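Local coordinates for protein uridylate kinase (PDB 2JJX) that phosphorylates UMP to UDP with ATP, a step of pyrimidine biosynthesis, and carries an allosteric nucleotide-binding site, at residues A164-K169 against P219-N224; L16-G21 against T148-S153. One frame throughout, in Å; residues are numbered along the deposited sequence.

How the interactions relate
The chain enters the fold through strand 14-19. Interaction 2 (16-21 with 148-153) closes the first long loop, of 126 residues, by laying the start of helix 150-160 against that strand. The chain then leaves the helix and runs into strand 164-169. From there a second loop of 49 residues leads to strand 220-224, and interaction 1 (164-169 with 219-224) closes it. The two loops follow in series and neither nest nor cross. Strand 164-169 joins them in space. It lies between strands 14-19 and 220-224, and Leu166 probably hydrogen-bonds to Leu16 and Lys18 through its backbone. Ile165 also packs on Ser153 of the helix.

Interaction 1: A164-K169 against P219-N224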
loop_
_atom_site.group_PDB
_atom_site.type_symbol
_atom_site.label_atom_id
_atom_site.label_comp_id
_atom_site.label_asym_id
_atom_site.label_seq_id
_atom_site.Cartn_x
_atom_site.Cartn_y
_atom_site.Cartn_z
ATOM N N ALA A 164 2.778 31.938 9.955
ATOM C CA ALA A 164 1.546 32.266 10.654
ATOM C C ALA A 164 0.415 31.338 10.200
ATOM O O ALA A 164 0.515 30.714 9.152
ATOM C CB ALA A 164 1.193 33.695 10.414
ATOM N N ILE A 165 -0.635 31.212 11.010
ATOM C CA ILE A 165 -1.808 30.453 10.614
ATOM C C ILE A 165 -2.969 31.423 10.599
ATOM O O ILE A 165 -3.244 32.074 11.592
ATOM C CB ILE A 165 -2.113 29.228 11.484
ATOM C CG1 ILE A 165 -3.299 28.485 10.884
ATOM C CG2 ILE A 165 -2.541 29.635 12.850
ATOM C CD1 ILE A 165 -3.909 27.465 11.807
ATOM N N LEU A 166 -3.588 31.605 9.442
ATOM C CA LEU A 166 -4.714 32.512 9.361
ATOM C C LEU A 166 -5.973 31.673 9.453
ATOM O O LEU A 166 -6.195 30.777 8.654
ATOM C CB LEU A 166 -4.656 33.333 8.070
ATOM C CG LEU A 166 -3.286 33.826 7.612
ATOM C CD1 LEU A 166 -3.367 34.027 6.116
ATOM C CD2 LEU A 166 -2.928 35.115 8.286
ATOM N N VAL A 167 -6.698 31.858 10.545
ATOM C CA VAL A 167 -7.922 31.121 10.777
ATOM C C VAL A 167 -9.142 31.951 10.387
ATOM O O VAL A 167 -9.571 32.866 11.097
ATOM C CB VAL A 167 -7.961 30.562 12.182
ATOM C CG1 VAL A 167 -6.741 31.006 12.953
ATOM C CG2 VAL A 167 -9.246 30.942 12.888
ATOM N N ALA A 168 -9.588 31.730 9.161
ATOM C CA ALA A 168 -10.724 32.457 8.631
ATOM C C ALA A 168 -12.051 32.092 9.302
ATOM O O ALA A 168 -12.459 30.934 9.337
ATOM C CB ALA A 168 -10.806 32.241 7.130
ATOM N N LYS A 169 -12.737 33.111 9.803
ATOM C CA LYS A 169 -14.046 32.956 10.433
ATOM C C LYS A 169 -15.067 33.628 9.518
ATOM O O LYS A 169 -14.713 34.503 8.709
ATOM C CB LYS A 169 -14.079 33.672 11.792
ATOM C CG LYS A 169 -13.619 32.833 12.981
ATOM C CD LYS A 169 -13.279 31.413 12.555
ATOM C CE LYS A 169 -13.344 30.450 13.738
ATOM N NZ LYS A 169 -12.986 31.152 15.001
ATOM N N PRO A 219 2.024 31.956 15.184
ATOM C CA PRO A 219 1.063 33.015 15.489
ATOM C C PRO A 219 -0.231 32.678 14.734
ATOM O O PRO A 219 -0.208 32.080 13.648
ATOM C CB PRO A 219 1.718 34.278 14.902
ATOM C CG PRO A 219 2.962 33.817 14.159
ATOM C CD PRO A 219 3.323 32.448 14.708
ATOM N N ALA A 220 -1.370 33.058 15.299
ATOM C CA ALA A 220 -2.633 32.815 14.623
ATOM C C ALA A 220 -3.381 34.111 14.402
ATOM O O ALA A 220 -3.357 34.981 15.255
ATOM C CB ALA A 220 -3.493 31.860 15.428
ATOM N N HIS A 221 -4.129 34.193 13.307
ATOM C CA HIS A 221 -4.974 35.343 13.058
ATOM C C HIS A 221 -6.411 34.902 12.905
ATOM O O HIS A 221 -6.710 34.038 12.096
ATOM C CB HIS A 221 -4.514 36.091 11.817
ATOM C CG HIS A 221 -3.225 36.827 12.010
ATOM N ND1 HIS A 221 -3.179 38.153 12.380
ATOM C CD2 HIS A 221 -1.935 36.429 11.877
ATOM C CE1 HIS A 221 -1.918 38.535 12.485
ATOM N NE2 HIS A 221 -1.142 37.511 12.176
ATOM N N VAL A 222 -7.295 35.440 13.737
ATOM C CA VAL A 222 -8.716 35.141 13.619
ATOM C C VAL A 222 -9.373 36.397 13.059
ATOM O O VAL A 222 -9.114 37.513 13.515
ATOM C CB VAL A 222 -9.313 34.655 14.959
ATOM C CG1 VAL A 222 -10.778 34.228 14.795
ATOM C CG2 VAL A 222 -8.483 33.494 15.514
ATOM N N PHE A 223 -10.123 36.233 11.977
ATOM C CA PHE A 223 -10.660 37.399 11.291
ATOM C C PHE A 223 -11.839 37.029 10.430
ATOM O O PHE A 223 -12.126 35.853 10.251
ATOM C CB PHE A 223 -9.581 38.003 10.393
ATOM C CG PHE A 223 -9.062 37.051 9.344
ATOM C CD1 PHE A 223 -7.899 36.322 9.550
ATOM C CD2 PHE A 223 -9.792 36.817 8.191
ATOM C CE1 PHE A 223 -7.483 35.400 8.615
ATOM C CE2 PHE A 223 -9.350 35.925 7.248
ATOM C CZ PHE A 223 -8.205 35.206 7.461
ATOM N N ASN A 224 -12.488 38.039 9.856
ATOM C CA ASN A 224 -13.672 37.844 9.006
ATOM C C ASN A 224 -13.306 37.499 7.562
ATOM O O ASN A 224 -13.028 38.395 6.763
ATOM C CB ASN A 224 -14.508 39.130 8.991
ATOM C CG ASN A 224 -16.001 38.858 8.918
ATOM O OD1 ASN A 224 -16.432 37.705 8.840
ATOM N ND2 ASN A 224 -16.799 39.918 8.978
#
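Ile165 is held through its backbone N and O by Pro219 and His221, where two neighbouring parallel strands begin to pair; their axes run 19° apart. Ile165 N donates to Pro219 O at 2.8 Å, and His221 N donates to Ile165 O at 2.9 Å. Further along, Val167 N bonds to His221 O at 2.7 Å and Lys169 N to Phe223 O at 2.8 Å.

Phe223 covers the most surface. Its CB leaves on the same side as His221, Leu166 and Ala168. CG then stands between the backbone N and the carbonyl carbon (chi1 59°), which swings the ring over strand 164-169. CD1 reaches the region of Val167 O, which lies above one face near the rim. CE1 meets Leu166 CB at 3.5 Å, in the plane of the ring and at its edge. At the tip, CZ and CE2 lie by Ala168, whose CA makes a CH-pi contact over the same face as Val167 O. Leu166 CD2 lies 4.0 Å from His221 CD2, the two side chains side by side. NE2 of that histidine is bonded to Tyr12 OH. Helix 230-235 covers this side through Met231 and Ile234.

On the other side, Val167 CG2 meets Val222 CG2 at 3.7 Å. Lys169 lays its CG over Val222 CG1 at 3.6 Å, while its NZ makes a weak bond to Val204 O. Ile165 CG2 packs on Ala220 CB.

Between the two strands the chain runs through edge strand 191-193, then helices 194-199 and 207-216. Adjacent parallel strands joined through helices build the alpha/beta sheet of the amino acid kinase fold.

Interaction 2: L16-G21 against T148-S153; sequences LIKLSG and TTDYPS
Leu16 and Lys18 pack against Thr149, Asp150 and Ser153 in a buried strand-on-helix contact, where the central strand 14-19 meets the start of helix 150-160. No hydrogen bond crosses it; carbons of Leu16 and Lys18 meet the Thr149 methyl and the oxygens of Ser153.

The Leu16 side chain leaves the strand toward the helix and continues that way, with CG trans to the main-chain N (chi1 -177°), until CG is 3.6 Å from Ser153 O. Its CD1 branch lies beside Ser153 CB at 4.1 Å.

Lys18 buries the most surface. Its chain bends at chi2 and again at chi4. Along the way CD touches Thr149 CG2 at 3.5 Å and passes Ser153 OG at 3.7 Å. The lysine crosses Thr149 at a slant. A salt bridge from Lys18 NZ to Asp150 OD1 is possible at 3.4 Å but doubtful, because the position of OD1 in the model is uncertain. The other carboxylate oxygen, OD2, is bonded to Asp206 N.

Val57 and Ile165, from the strands flanking 14-19, also touch Ser153. The helix therefore sits across three neighbouring parallel strands. Such layering of helix on parallel sheet is characteristic of the alpha/beta core of the amino acid kinase family.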
loop_
_atom_site.group_PDB
_atom_site.type_symbol
_atom_site.label_atom_id
_atom_site.label_comp_id
_atom_site.label_asym_id
_atom_site.label_seq_id
_atom_site.Cartn_x
_atom_site.Cartn_y
_atom_site.Cartn_z
ATOM N N LEU A 16 -0.430 29.320 6.445
ATOM C CA LEU A 16 -1.408 28.230 6.388
ATOM C C LEU A 16 -2.766 28.844 6.584
ATOM O O LEU A 16 -3.006 29.497 7.589
ATOM C CB LEU A 16 -1.197 27.215 7.525
ATOM C CG LEU A 16 -2.045 25.938 7.673
ATOM C CD1 LEU A 16 -3.537 26.184 7.827
ATOM C CD2 LEU A 16 -1.746 24.898 6.602
ATOM N N ILE A 17 -3.663 28.604 5.639
ATOM C CA ILE A 17 -5.011 29.109 5.776
ATOM C C ILE A 17 -5.982 28.030 6.238
ATOM O O ILE A 17 -6.135 27.005 5.595
ATOM C CB ILE A 17 -5.513 29.759 4.528
ATOM C CG1 ILE A 17 -4.615 30.933 4.150
ATOM C CG2 ILE A 17 -6.939 30.198 4.749
ATOM C CD1 ILE A 17 -4.758 31.362 2.678
ATOM N N LYS A 18 -6.647 28.270 7.361
ATOM C CA LYS A 18 -7.619 27.316 7.849
ATOM C C LYS A 18 -9.002 27.861 7.532
ATOM O O LYS A 18 -9.356 28.982 7.927
ATOM C CB LYS A 18 -7.440 27.046 9.348
ATOM C CG LYS A 18 -8.735 26.918 10.120
ATOM C CD LYS A 18 -8.995 25.475 10.480
ATOM C CE LYS A 18 -10.002 25.403 11.624
ATOM N NZ LYS A 18 -11.413 25.732 11.210
ATOM N N LEU A 19 -9.719 27.067 6.739
ATOM C CA LEU A 19 -11.046 27.363 6.225
ATOM C C LEU A 19 -12.001 26.280 6.715
ATOM O O LEU A 19 -11.743 25.089 6.530
ATOM C CB LEU A 19 -10.997 27.212 4.702
ATOM C CG LEU A 19 -11.135 28.369 3.720
ATOM C CD1 LEU A 19 -11.884 29.481 4.412
ATOM C CD2 LEU A 19 -9.751 28.808 3.303
ATOM N N SER A 20 -13.154 26.681 7.231
ATOM C CA SER A 20 -14.165 25.717 7.641
ATOM C C SER A 20 -14.946 25.312 6.404
ATOM O O SER A 20 -15.075 26.090 5.468
ATOM C CB SER A 20 -15.118 26.310 8.704
ATOM O OG SER A 20 -15.275 25.434 9.821
ATOM N N GLY A 21 -15.467 24.092 6.403
ATOM C CA GLY A 21 -16.284 23.592 5.317
ATOM C C GLY A 21 -17.523 24.429 5.090
ATOM O O GLY A 21 -17.981 24.590 3.973
ATOM N N THR A 148 -10.514 18.154 15.797
ATOM C CA THR A 148 -11.197 19.071 14.895
ATOM C C THR A 148 -10.220 19.502 13.804
ATOM O O THR A 148 -9.020 19.266 13.885
ATOM C CB THR A 148 -11.655 20.317 15.687
ATOM O OG1 THR A 148 -12.520 19.928 16.755
ATOM C CG2 THR A 148 -12.370 21.305 14.796
ATOM N N THR A 149 -10.725 20.277 12.863
ATOM C CA THR A 149 -9.911 20.869 11.812
ATOM C C THR A 149 -8.790 21.750 12.380
ATOM O O THR A 149 -7.747 21.906 11.760
ATOM C CB THR A 149 -10.820 21.729 10.905
ATOM O OG1 THR A 149 -11.978 20.980 10.516
ATOM C CG2 THR A 149 -10.091 22.205 9.672
ATOM N N ASP A 150 -9.049 22.417 13.503
ATOM C CA ASP A 150 -8.107 23.371 14.089
ATOM C C ASP A 150 -6.747 22.753 14.296
ATOM O O ASP A 150 -5.749 23.308 13.859
ATOM C CB ASP A 150 -8.595 23.879 15.450
ATOM C CG ASP A 150 -10.012 24.437 15.403
ATOM O OD1 ASP A 150 -10.611 24.539 14.309
ATOM O OD2 ASP A 150 -10.542 24.781 16.479
ATOM N N TYR A 151 -6.717 21.650 15.038
ATOM C CA TYR A 151 -5.480 20.992 15.447
ATOM C C TYR A 151 -4.559 20.568 14.322
ATOM O O TYR A 151 -3.367 20.881 14.352
ATOM C CB TYR A 151 -5.763 19.805 16.379
ATOM C CG TYR A 151 -4.502 19.147 16.889
ATOM C CD1 TYR A 151 -3.788 19.703 17.950
ATOM C CD2 TYR A 151 -3.922 18.100 16.196
ATOM C CE1 TYR A 151 -2.552 19.207 18.332
ATOM C CE2 TYR A 151 -2.691 17.585 16.570
ATOM C CZ TYR A 151 -2.018 18.125 17.656
ATOM O OH TYR A 151 -0.814 17.583 18.070
ATOM N N PRO A 152 -5.067 19.740 13.385
ATOM C CA PRO A 152 -4.239 19.301 12.263
ATOM C C PRO A 152 -3.704 20.436 11.424
ATOM O O PRO A 152 -2.789 20.260 10.618
ATOM C CB PRO A 152 -5.242 18.533 11.395
ATOM C CG PRO A 152 -6.376 18.165 12.298
ATOM C CD PRO A 152 -6.099 18.726 13.667
ATOM N N SER A 153 -4.461 21.519 11.416
ATOM C CA SER A 153 -4.127 22.628 10.554
ATOM C C SER A 153 -2.964 23.351 11.192
ATOM O O SER A 153 -2.044 23.755 10.494
ATOM C CB SER A 153 -5.342 23.528 10.305
ATOM O OG SER A 153 -5.604 24.286 11.468
#